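Local coordinates for protein putative acyl-CoA N-acyltransferase (Klebsiella pneumoniae subsp. pneumoniae, PDB 3LOD) that is a putative GNAT-family N-acyltransferase that probably transfers an acyl group from acyl-CoA to an amine of a substrate not yet identified, at residues A101-Q105 / R106-T110. Numbering follows the deposited sequence.
Sequences AKARQ and RDCHT
Ala103 and Cys108 meet where helix 91-104 ends and the chain turns toward strand 110-116, and their backbones close a Schellman motif in the beta-alpha-beta crossover that links strand 74-82 to this parallel neighbour in the GNAT fold. Cys108 N donates to Ala103 O at 3.1 Å with a nearly straight N-H (160°), approaching from above the carbonyl plane. Asp107 N reaches back to Arg104 O at 2.8 Å, closing a type I turn from Arg104 to Asp107. Asp107 is the C' residue, and its positive phi (65°) swings the chain off the helical path.

The two bonds bring the small side chains together: Ala103 CB packs on Cys108 CB at 3.7 Å, the apolar C3-to-C'' contact that usually accompanies this motif. The thiol goes past this methyl, with SG anti to the backbone N (chi1 171°) and 4.1 Å from Ala103 CB. Both side chains are buried and touch Leu153; Ala103 also touches Ile67 and Cys108 touches Leu69, both of strand 61-69.

Arg106 takes a different course. Its CB sits 3.5 Å from Ala103 O, and CG lies 3.4 Å from Lys102 O, against the last helical turn. A bend at chi2 sets CD loosely beside Gln105 O, and a second at chi3 leads the guanidinium away from the helix, where NH1 bonds to Gln47 O and NH2 is also hydrogen-bonded outside the turn.

Ala103 O and Arg104 O, at the end of the helix, are thus satisfied by main-chain N-H groups, while the apolar Ala103-Cys108 pair faces Ile67, Leu69 and Leu153 and Asp107 is exposed.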
ATOM      1  N   ALA A 101      11.095  -2.702  -0.807  1.00 21.49           N
ATOM      2  CA  ALA A 101      12.187  -3.703  -0.967  1.00 22.15           C
ATOM      3  C   ALA A 101      11.708  -4.837  -1.896  1.00 22.54           C
ATOM      4  O   ALA A 101      12.429  -5.237  -2.819  1.00 23.52           O
ATOM      5  CB  ALA A 101      12.766  -4.233   0.380  1.00 20.06           C
ATOM      6  N   LYS A 102      10.474  -5.304  -1.710  1.00 22.90           N
ATOM      7  CA  LYS A 102       9.980  -6.402  -2.535  1.00 23.62           C
ATOM      8  C   LYS A 102       9.813  -6.003  -4.000  1.00 23.19           C
ATOM      9  O   LYS A 102       9.988  -6.835  -4.909  1.00 23.26           O
ATOM     10  CB  LYS A 102       8.743  -7.087  -1.919  1.00 23.84           C
ATOM     11  CG  LYS A 102       9.197  -7.960  -0.731  1.00 29.02           C
ATOM     12  CD  LYS A 102       8.529  -9.365  -0.578  1.00 36.15           C
ATOM     13  CE  LYS A 102       8.833 -10.331  -1.734  1.00 40.23           C
ATOM     14  NZ  LYS A 102       8.277 -11.730  -1.514  1.00 39.82           N
ATOM     15  N   ALA A 103       9.510  -4.735  -4.231  1.00 22.74           N
ATOM     16  CA  ALA A 103       9.305  -4.278  -5.591  1.00 23.14           C
ATOM     17  C   ALA A 103      10.674  -4.251  -6.279  1.00 23.28           C
ATOM     18  O   ALA A 103      10.819  -4.739  -7.400  1.00 24.35           O
ATOM     19  CB  ALA A 103       8.626  -2.916  -5.612  1.00 22.16           C
ATOM     20  N   ARG A 104      11.685  -3.743  -5.607  1.00 22.53           N
ATOM     21  CA  ARG A 104      12.997  -3.821  -6.207  1.00 23.48           C
ATOM     22  C   ARG A 104      13.381  -5.231  -6.595  1.00 24.68           C
ATOM     23  O   ARG A 104      13.948  -5.420  -7.651  1.00 25.75           O
ATOM     24  CB  ARG A 104      14.077  -3.264  -5.311  1.00 22.89           C
ATOM     25  CG  ARG A 104      14.053  -1.793  -5.216  1.00 22.52           C
ATOM     26  CD  ARG A 104      15.241  -1.245  -4.383  1.00 26.95           C
ATOM     27  NE  ARG A 104      14.814   0.053  -3.854  1.00 33.78           N
ATOM     28  CZ  ARG A 104      14.362   0.254  -2.610  1.00 35.04           C
ATOM     29  NH1 ARG A 104      14.384  -0.729  -1.711  1.00 32.77           N
ATOM     30  NH2 ARG A 104      13.929   1.460  -2.253  1.00 36.41           N
ATOM     31  N   GLN A 105      13.105  -6.238  -5.781  1.00 25.65           N
ATOM     32  CA  GLN A 105      13.630  -7.565  -6.134  1.00 27.21           C
ATOM     33  C   GLN A 105      12.970  -8.063  -7.400  1.00 26.66           C
ATOM     34  O   GLN A 105      13.383  -9.049  -7.984  1.00 25.45           O
ATOM     35  CB  GLN A 105      13.381  -8.574  -5.033  1.00 27.93           C
ATOM     36  CG  GLN A 105      14.319  -8.438  -3.864  1.00 34.08           C
ATOM     37  CD  GLN A 105      13.642  -8.865  -2.533  1.00 41.03           C
ATOM     38  OE1 GLN A 105      12.924  -9.886  -2.470  1.00 40.57           O
ATOM     39  NE2 GLN A 105      13.860  -8.063  -1.471  1.00 44.09           N
ATOM     40  N   ARG A 106      11.922  -7.367  -7.803  1.00 27.20           N
ATOM     41  CA  ARG A 106      11.182  -7.720  -8.992  1.00 27.91           C
ATOM     42  C   ARG A 106      11.477  -6.731 -10.135  1.00 27.52           C
ATOM     43  O   ARG A 106      10.735  -6.655 -11.126  1.00 27.93           O
ATOM     44  CB  ARG A 106       9.698  -7.807  -8.633  1.00 29.01           C
ATOM     45  CG  ARG A 106       9.424  -8.865  -7.529  1.00 31.34           C
ATOM     46  CD  ARG A 106       9.431 -10.278  -8.108  1.00 35.35           C
ATOM     47  NE  ARG A 106       8.665 -10.297  -9.356  1.00 39.34           N
ATOM     48  CZ  ARG A 106       7.364 -10.598  -9.439  1.00 43.75           C
ATOM     49  NH1 ARG A 106       6.650 -10.950  -8.345  1.00 42.37           N
ATOM     50  NH2 ARG A 106       6.777 -10.563 -10.635  1.00 44.67           N
ATOM     51  N   ASP A 107      12.595  -6.010  -9.989  1.00 26.27           N
ATOM     52  CA  ASP A 107      13.079  -5.019 -10.964  1.00 25.61           C
ATOM     53  C   ASP A 107      12.193  -3.818 -11.133  1.00 25.51           C
ATOM     54  O   ASP A 107      12.292  -3.134 -12.158  1.00 27.07           O
ATOM     55  CB  ASP A 107      13.277  -5.621 -12.353  1.00 24.88           C
ATOM     56  CG  ASP A 107      14.376  -6.661 -12.390  1.00 23.55           C
ATOM     57  OD1 ASP A 107      15.263  -6.582 -11.520  1.00 20.10           O
ATOM     58  OD2 ASP A 107      14.345  -7.538 -13.299  1.00 19.05           O
ATOM     59  N   CYS A 108      11.321  -3.561 -10.176  1.00 24.20           N
ATOM     60  CA  CYS A 108      10.397  -2.486 -10.346  1.00 22.60           C
ATOM     61  C   CYS A 108      11.223  -1.208 -10.183  1.00 22.55           C
ATOM     62  O   CYS A 108      12.004  -1.091  -9.238  1.00 21.75           O
ATOM     63  CB  CYS A 108       9.314  -2.565  -9.279  1.00 22.02           C
ATOM     64  SG  CYS A 108       8.246  -1.057  -9.279  1.00 21.89           S
ATOM     65  N   HIS A 109      11.029  -0.232 -11.066  1.00 21.36           N
ATOM     66  CA  HIS A 109      11.827   0.954 -10.994  1.00 19.78           C
ATOM     67  C   HIS A 109      11.103   2.229 -10.512  1.00 19.83           C
ATOM     68  O   HIS A 109      11.749   3.219 -10.118  1.00 19.38           O
ATOM     69  CB  HIS A 109      12.434   1.163 -12.371  1.00 19.38           C
ATOM     70  CG  HIS A 109      11.417   1.271 -13.474  1.00 20.53           C
ATOM     71  ND1 HIS A 109      10.569   2.356 -13.613  1.00 22.84           N
ATOM     72  CD2 HIS A 109      11.146   0.456 -14.518  1.00 19.84           C
ATOM     73  CE1 HIS A 109       9.822   2.196 -14.695  1.00 20.14           C
ATOM     74  NE2 HIS A 109      10.148   1.046 -15.254  1.00 19.41           N
ATOM     75  N   THR A 110       9.779   2.234 -10.569  1.00 19.27           N
ATOM     76  CA  THR A 110       9.007   3.417 -10.168  1.00 19.29           C
ATOM     77  C   THR A 110       7.747   2.890  -9.519  1.00 20.43           C
ATOM     78  O   THR A 110       7.084   1.971 -10.073  1.00 19.74           O
ATOM     79  CB  THR A 110       8.602   4.218 -11.372  1.00 19.20           C
ATOM     80  OG1 THR A 110       9.780   4.642 -12.076  1.00 20.78           O
ATOM     81  CG2 THR A 110       7.867   5.427 -10.979  1.00 17.02           C
TER